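PDB 6V6Y: bifunctional protein FolD from Thermus thermophilus, which probably oxidises 5,10-methylenetetrahydrofolate to the methenyl form with NADP(+) and then hydrolyses that product to 10-formyltetrahydrofolate in one-carbon metabolism. Local coordinates for residues Q4-H9 and V143-H148; E10-V15 and T261-M266. All coordinates share one frame; numbering follows the deposited sequence.

Interaction 1: Q4-H9 and V143-H148; sequences QVLSGH and VRLLKH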
loop_
_atom_site.group_PDB
_atom_site.type_symbol
_atom_site.label_atom_id
_atom_site.label_comp_id
_atom_site.label_asym_id
_atom_site.label_seq_id
_atom_site.Cartn_x
_atom_site.Cartn_y
_atom_site.Cartn_z
ATOM N N GLN A 4 23.716 3.838 -20.865
ATOM C CA GLN A 4 24.309 4.782 -19.924
ATOM C C GLN A 4 24.364 4.162 -18.533
ATOM O O GLN A 4 23.544 3.305 -18.181
ATOM C CB GLN A 4 23.502 6.080 -19.869
ATOM C CG GLN A 4 22.929 6.561 -21.167
ATOM C CD GLN A 4 22.190 7.867 -20.970
ATOM O OE1 GLN A 4 22.291 8.477 -19.909
ATOM N NE2 GLN A 4 21.451 8.303 -21.982
ATOM N N VAL A 5 25.327 4.594 -17.722
ATOM C CA VAL A 5 25.401 4.118 -16.347
ATOM C C VAL A 5 24.790 5.200 -15.455
ATOM O O VAL A 5 25.281 6.332 -15.380
ATOM C CB VAL A 5 26.832 3.718 -15.945
ATOM C CG1 VAL A 5 27.486 2.930 -17.075
ATOM C CG2 VAL A 5 27.695 4.881 -15.573
ATOM N N LEU A 6 23.657 4.886 -14.838
ATOM C CA LEU A 6 22.980 5.846 -13.965
ATOM C C LEU A 6 23.682 5.806 -12.624
ATOM O O LEU A 6 23.372 4.980 -11.760
ATOM C CB LEU A 6 21.501 5.522 -13.803
ATOM C CG LEU A 6 20.651 5.361 -15.052
ATOM C CD1 LEU A 6 20.076 3.965 -15.069
ATOM C CD2 LEU A 6 19.553 6.397 -15.083
ATOM N N SER A 7 24.636 6.716 -12.446
ATOM C CA SER A 7 25.385 6.759 -11.206
ATOM C C SER A 7 24.520 7.321 -10.083
ATOM O O SER A 7 23.866 8.358 -10.242
ATOM C CB SER A 7 26.641 7.609 -11.374
ATOM O OG SER A 7 27.232 7.848 -10.103
ATOM N N GLY A 8 24.526 6.645 -8.935
ATOM C CA GLY A 8 23.818 7.173 -7.780
ATOM C C GLY A 8 24.530 8.323 -7.098
ATOM O O GLY A 8 23.873 9.196 -6.514
ATOM N N HIS A 9 25.872 8.360 -7.178
ATOM C CA HIS A 9 26.635 9.417 -6.508
ATOM C C HIS A 9 26.290 10.791 -7.073
ATOM O O HIS A 9 26.075 11.744 -6.314
ATOM C CB HIS A 9 28.143 9.124 -6.609
ATOM C CG HIS A 9 28.577 7.957 -5.765
ATOM N ND1 HIS A 9 29.063 6.782 -6.303
ATOM C CD2 HIS A 9 28.532 7.762 -4.424
ATOM C CE1 HIS A 9 29.333 5.928 -5.325
ATOM N NE2 HIS A 9 29.019 6.499 -4.177
ATOM N N VAL A 143 12.865 6.498 -6.957
ATOM C CA VAL A 143 12.059 7.508 -7.643
ATOM C C VAL A 143 12.905 8.746 -7.945
ATOM O O VAL A 143 12.963 9.221 -9.088
ATOM C CB VAL A 143 10.807 7.859 -6.812
ATOM C CG1 VAL A 143 10.052 9.003 -7.460
ATOM C CG2 VAL A 143 9.875 6.646 -6.682
ATOM N N ARG A 144 13.599 9.271 -6.927
ATOM C CA ARG A 144 14.404 10.474 -7.128
ATOM C C ARG A 144 15.478 10.253 -8.182
ATOM O O ARG A 144 15.701 11.116 -9.042
ATOM C CB ARG A 144 15.033 10.918 -5.809
ATOM C CG ARG A 144 16.097 11.998 -5.970
ATOM C CD ARG A 144 15.550 13.382 -5.688
ATOM N NE ARG A 144 16.506 14.418 -6.068
ATOM C CZ ARG A 144 16.633 15.587 -5.448
ATOM N NH1 ARG A 144 15.862 15.872 -4.397
ATOM N NH2 ARG A 144 17.540 16.470 -5.874
ATOM N N LEU A 145 16.136 9.092 -8.151
ATOM C CA LEU A 145 17.153 8.800 -9.155
ATOM C C LEU A 145 16.571 8.863 -10.563
ATOM O O LEU A 145 17.166 9.480 -11.460
ATOM C CB LEU A 145 17.794 7.440 -8.886
ATOM C CG LEU A 145 18.928 7.021 -9.834
ATOM C CD1 LEU A 145 19.957 6.219 -9.079
ATOM C CD2 LEU A 145 18.390 6.197 -11.019
ATOM N N LEU A 146 15.406 8.228 -10.783
ATOM C CA LEU A 146 14.811 8.240 -12.120
ATOM C C LEU A 146 14.452 9.656 -12.552
ATOM O O LEU A 146 14.685 10.042 -13.706
ATOM C CB LEU A 146 13.574 7.344 -12.171
ATOM C CG LEU A 146 13.818 5.843 -11.992
ATOM C CD1 LEU A 146 12.534 5.108 -11.509
ATOM C CD2 LEU A 146 14.334 5.220 -13.272
ATOM N N LYS A 147 13.872 10.442 -11.647
ATOM C CA LYS A 147 13.538 11.814 -12.001
ATOM C C LYS A 147 14.790 12.654 -12.208
ATOM O O LYS A 147 14.792 13.561 -13.046
ATOM C CB LYS A 147 12.647 12.439 -10.929
ATOM C CG LYS A 147 11.205 11.889 -10.926
ATOM C CD LYS A 147 10.435 12.371 -9.717
ATOM C CE LYS A 147 9.264 13.269 -10.101
ATOM N NZ LYS A 147 8.441 13.549 -8.875
ATOM N N HIS A 148 15.859 12.372 -11.459
ATOM C CA HIS A 148 17.099 13.108 -11.669
ATOM C C HIS A 148 17.581 12.934 -13.097
ATOM O O HIS A 148 17.949 13.905 -13.757
ATOM C CB HIS A 148 18.172 12.656 -10.678
ATOM C CG HIS A 148 19.512 13.277 -10.919
ATOM N ND1 HIS A 148 19.910 14.452 -10.316
ATOM C CD2 HIS A 148 20.543 12.893 -11.716
ATOM C CE1 HIS A 148 21.126 14.764 -10.729
ATOM N NE2 HIS A 148 21.534 13.834 -11.577
#
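Gly8 and Leu145 bring the two backbones nearest, their CA atoms 7.0 Å apart, where the first turn of helix 8-24 passes the last turns of helix 137-148. The setting is the edge of the Rossmann-type NAD(P)-binding domain, and it illustrates how a chain terminus can be tied into a domain assembled mostly from distant sequence. Strand 4-5 runs parallel to strand 249-250 as the outermost member of the sheet, with Gln4 and Leu6 hydrogen-bonded through their backbones to Leu250. The chain then turns into helix 8-24.

Leu145 carries the contact by dividing its two methyls between neighbours. With CG swung anti to the backbone N (chi1 -178°), its isobutyl fork leaves helix 137-148 toward the turn between strand and helix. CD1 rests against the bare backbone of Gly8, 4.2 Å from its CA, where no side chain intervenes. CD2 touches Leu6 at both its CB and its CD2 methyl, each 4.2 Å away. One branched side chain thus meets a bare backbone and a second leucine, root and one methyl, all through carbon. All three residues are buried, and Met260 of helix 257-276 adds further packing against Leu145.

Polar ties lie around this greasy core. Ser7 O is hydrogen-bonded to the hydroxyl of Tyr149, whose side chain also touches Leu6, so the residue just beyond helix 137-148 grips the same turn. Arg144 also reaches helix 8-24, through a salt bridge to Glu18. Ser7 itself occupies the N-cap of helix 8-24; its OG accepts a weak, bent capping bond from His9 N at 3.3 Å, with an N-H...O angle of 127°.

Interaction 2: E10-V15 and T261-M266; sequences EAAEAV and TVAMLM. With NAP (NADP nicotinamide-adenine-dinucleotide phosphate), chain B.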
loop_
_atom_site.group_PDB
_atom_site.type_symbol
_atom_site.label_atom_id
_atom_site.label_comp_id
_atom_site.label_asym_id
_atom_site.label_seq_id
_atom_site.Cartn_x
_atom_site.Cartn_y
_atom_site.Cartn_z
ATOM N N GLU A 10 26.164 10.900 -8.399
ATOM C CA GLU A 10 25.802 12.182 -8.991
ATOM C C GLU A 10 24.409 12.612 -8.553
ATOM O O GLU A 10 24.185 13.787 -8.242
ATOM C CB GLU A 10 25.898 12.109 -10.518
ATOM C CG GLU A 10 27.333 11.923 -11.047
ATOM C CD GLU A 10 28.349 12.746 -10.261
ATOM O OE1 GLU A 10 28.324 13.998 -10.395
ATOM O OE2 GLU A 10 29.158 12.143 -9.504
ATOM N N ALA A 11 23.456 11.676 -8.525
ATOM C CA ALA A 11 22.115 12.023 -8.066
ATOM C C ALA A 11 22.098 12.289 -6.566
ATOM O O ALA A 11 21.393 13.190 -6.100
ATOM C CB ALA A 11 21.123 10.916 -8.423
ATOM N N ALA A 12 22.863 11.513 -5.791
ATOM C CA ALA A 12 22.898 11.741 -4.348
ATOM C C ALA A 12 23.461 13.118 -4.024
ATOM O O ALA A 12 23.013 13.771 -3.070
ATOM C CB ALA A 12 23.729 10.653 -3.662
ATOM N N GLU A 13 24.445 13.576 -4.813
ATOM C CA GLU A 13 25.068 14.873 -4.551
ATOM C C GLU A 13 24.057 16.000 -4.701
ATOM O O GLU A 13 24.066 16.955 -3.920
ATOM C CB GLU A 13 26.264 15.100 -5.486
ATOM C CG GLU A 13 27.217 16.176 -5.029
ATOM C CD GLU A 13 27.742 15.912 -3.622
ATOM O OE1 GLU A 13 27.793 16.867 -2.810
ATOM O OE2 GLU A 13 28.090 14.744 -3.315
ATOM N N ALA A 14 23.160 15.906 -5.685
ATOM C CA ALA A 14 22.109 16.917 -5.779
ATOM C C ALA A 14 21.233 16.930 -4.524
ATOM O O ALA A 14 20.804 18.004 -4.074
ATOM C CB ALA A 14 21.265 16.702 -7.035
ATOM N N VAL A 15 20.973 15.762 -3.923
ATOM C CA VAL A 15 20.213 15.747 -2.665
ATOM C C VAL A 15 21.016 16.403 -1.547
ATOM O O VAL A 15 20.475 17.171 -0.742
ATOM C CB VAL A 15 19.802 14.316 -2.263
ATOM C CG1 VAL A 15 19.090 14.338 -0.875
ATOM C CG2 VAL A 15 18.920 13.661 -3.320
ATOM N N THR A 261 19.958 5.492 -1.432
ATOM C CA THR A 261 19.354 5.085 -0.169
ATOM C C THR A 261 19.918 5.894 0.996
ATOM O O THR A 261 19.174 6.297 1.899
ATOM C CB THR A 261 19.578 3.594 0.084
ATOM O OG1 THR A 261 19.015 2.819 -0.986
ATOM C CG2 THR A 261 18.922 3.180 1.435
ATOM N N VAL A 262 21.231 6.133 1.005
ATOM C CA VAL A 262 21.821 6.904 2.101
ATOM C C VAL A 262 21.339 8.348 2.046
ATOM O O VAL A 262 20.936 8.930 3.064
ATOM C CB VAL A 262 23.360 6.823 2.059
ATOM C CG1 VAL A 262 23.961 7.629 3.210
ATOM C CG2 VAL A 262 23.832 5.364 2.121
ATOM N N ALA A 263 21.352 8.940 0.846
ATOM C CA ALA A 263 20.977 10.343 0.694
ATOM C C ALA A 263 19.558 10.606 1.188
ATOM O O ALA A 263 19.296 11.626 1.840
ATOM C CB ALA A 263 21.118 10.763 -0.773
ATOM N N MET A 264 18.618 9.711 0.869
ATOM C CA MET A 264 17.241 9.971 1.261
ATOM C C MET A 264 17.008 9.702 2.737
ATOM O O MET A 264 16.064 10.259 3.310
ATOM C CB MET A 264 16.267 9.146 0.406
ATOM C CG MET A 264 16.514 9.260 -1.088
ATOM S SD MET A 264 16.409 10.937 -1.719
ATOM C CE MET A 264 14.774 11.382 -1.255
ATOM N N LEU A 265 17.838 8.866 3.369
ATOM C CA LEU A 265 17.797 8.773 4.823
ATOM C C LEU A 265 18.224 10.094 5.465
ATOM O O LEU A 265 17.601 10.555 6.431
ATOM C CB LEU A 265 18.683 7.621 5.300
ATOM C CG LEU A 265 18.953 7.593 6.806
ATOM C CD1 LEU A 265 17.656 7.375 7.601
ATOM C CD2 LEU A 265 19.996 6.537 7.138
ATOM N N MET A 266 19.273 10.728 4.935
ATOM C CA MET A 266 19.642 12.048 5.443
ATOM C C MET A 266 18.507 13.035 5.209
ATOM O O MET A 266 18.200 13.864 6.079
ATOM C CB MET A 266 20.941 12.540 4.784
ATOM C CG MET A 266 22.113 11.610 5.030
ATOM S SD MET A 266 22.220 11.357 6.788
ATOM C CE MET A 266 22.765 9.674 6.852
HETATM P PA NAP B . 13.262 -9.645 0.456
HETATM O O1A NAP B . 14.410 -10.222 1.189
HETATM O O2A NAP B . 12.078 -9.508 1.333
HETATM O O5B NAP B . 12.929 -10.546 -0.836
HETATM C C5B NAP B . 12.918 -9.945 -2.111
HETATM C C4B NAP B . 11.725 -10.419 -2.933
HETATM O O4B NAP B . 12.162 -10.873 -4.197
HETATM C C3B NAP B . 10.967 -11.563 -2.281
HETATM O O3B NAP B . 9.800 -11.057 -1.674
HETATM C C2B NAP B . 10.655 -12.541 -3.405
HETATM O O2B NAP B . 9.274 -12.626 -3.687
HETATM C C1B NAP B . 11.392 -11.982 -4.617
HETATM N N9A NAP B . 12.246 -13.021 -5.224
HETATM C C8A NAP B . 13.321 -13.636 -4.637
HETATM N N7A NAP B . 13.837 -14.528 -5.513
HETATM C C5A NAP B . 13.111 -14.489 -6.652
HETATM C C6A NAP B . 13.210 -15.186 -7.850
HETATM N N6A NAP B . 14.169 -16.092 -8.020
HETATM N N1A NAP B . 12.308 -14.933 -8.863
HETATM C C2A NAP B . 11.318 -13.991 -8.679
HETATM N N3A NAP B . 11.226 -13.302 -7.486
HETATM C C4A NAP B . 12.105 -13.548 -6.484
HETATM O O3 NAP B . 13.677 -8.229 -0.188
HETATM P PN NAP B . 14.700 -7.082 0.293
HETATM O O1N NAP B . 14.684 -7.034 1.772
HETATM O O2N NAP B . 14.429 -5.858 -0.494
HETATM O O5D NAP B . 16.112 -7.692 -0.181
HETATM C C5D NAP B . 16.357 -7.905 -1.553
HETATM C C4D NAP B . 17.760 -7.444 -1.922
HETATM O O4D NAP B . 17.825 -6.030 -1.991
HETATM C C3D NAP B . 18.771 -7.894 -0.877
HETATM O O3D NAP B . 19.794 -8.638 -1.494
HETATM C C2D NAP B . 19.343 -6.618 -0.302
HETATM O O2D NAP B . 20.741 -6.721 -0.182
HETATM C C1D NAP B . 18.983 -5.561 -1.329
HETATM N N1N NAP B . 18.741 -4.262 -0.676
HETATM C C2N NAP B . 19.511 -3.192 -1.026
HETATM C C3N NAP B . 19.311 -1.956 -0.425
HETATM C C7N NAP B . 20.090 -0.766 -0.898
HETATM O O7N NAP B . 19.960 0.455 -0.209
HETATM N N7N NAP B . 20.882 -0.895 -1.960
HETATM C C4N NAP B . 18.316 -1.809 0.533
HETATM C C5N NAP B . 17.536 -2.905 0.880
HETATM C C6N NAP B . 17.759 -4.133 0.266
HETATM P P2B NAP B . 8.256 -13.410 -2.712
HETATM O O1X NAP B . 7.916 -12.536 -1.527
HETATM O O2X NAP B . 6.995 -13.717 -3.483
HETATM O O3X NAP B . 8.890 -14.693 -2.230
#
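Thr261 OG1 is held by two partners: it donates to the nicotinamide carboxamide oxygen O7N of NADP at 2.7 Å, and it is also hydrogen-bonded to the hydroxyl of Thr138. Helix 257-276 thus bonds the cofactor's carboxamide through Thr261 while its Ala263 and Met264 pack on helix 8-24, an example of a single helix serving both site and scaffold. The two helical segments run almost parallel, at 9° with axes 9.1 Å apart.

Ala263 is central to their contact. Its methyl CB lies 3.9 Å from Ala12 CB and 4.1 Å from Val15 CB, one turn further on. Val15 forks around this point: CG1, anti to the backbone N (chi1 176°), sits 3.8 Å from Ala263 O, whereas CG2 meets Met264 SD at 4.0 Å. Met264 can offer its sulfur because its chain curls at chi2 and chi3, and it crosses Val15 at about a right angle.

Around this pair, Tyr16 of helix 8-24 touches Ala263, Arg144 of helix 137-148 covers Val15, and Met266 packs against helix 41-57.

Both interactions are largely buried and, across their segments, apolar, and both draw on helix 8-24: interaction 1 takes its start and the turn before it, interaction 2 the next turns. They meet directly, Arg144 CZ lying 3.7 Å from Val15 CG2 and His148 CG 3.8 Å from Ala11 CB, so helices 8-24, 137-148 and 257-276 pack as one group. Their chemistry follows their place. At the sheet edge of interaction 1, a forked leucine packs beside a strand-to-helix turn; in interaction 2 an alanine pair, a valine and a methionine sulfur meet between near-parallel segments, and Thr261 bonds the cofactor. As in other FolD proteins, two long helices, here probably 8-24 and 257-276, connect the domains.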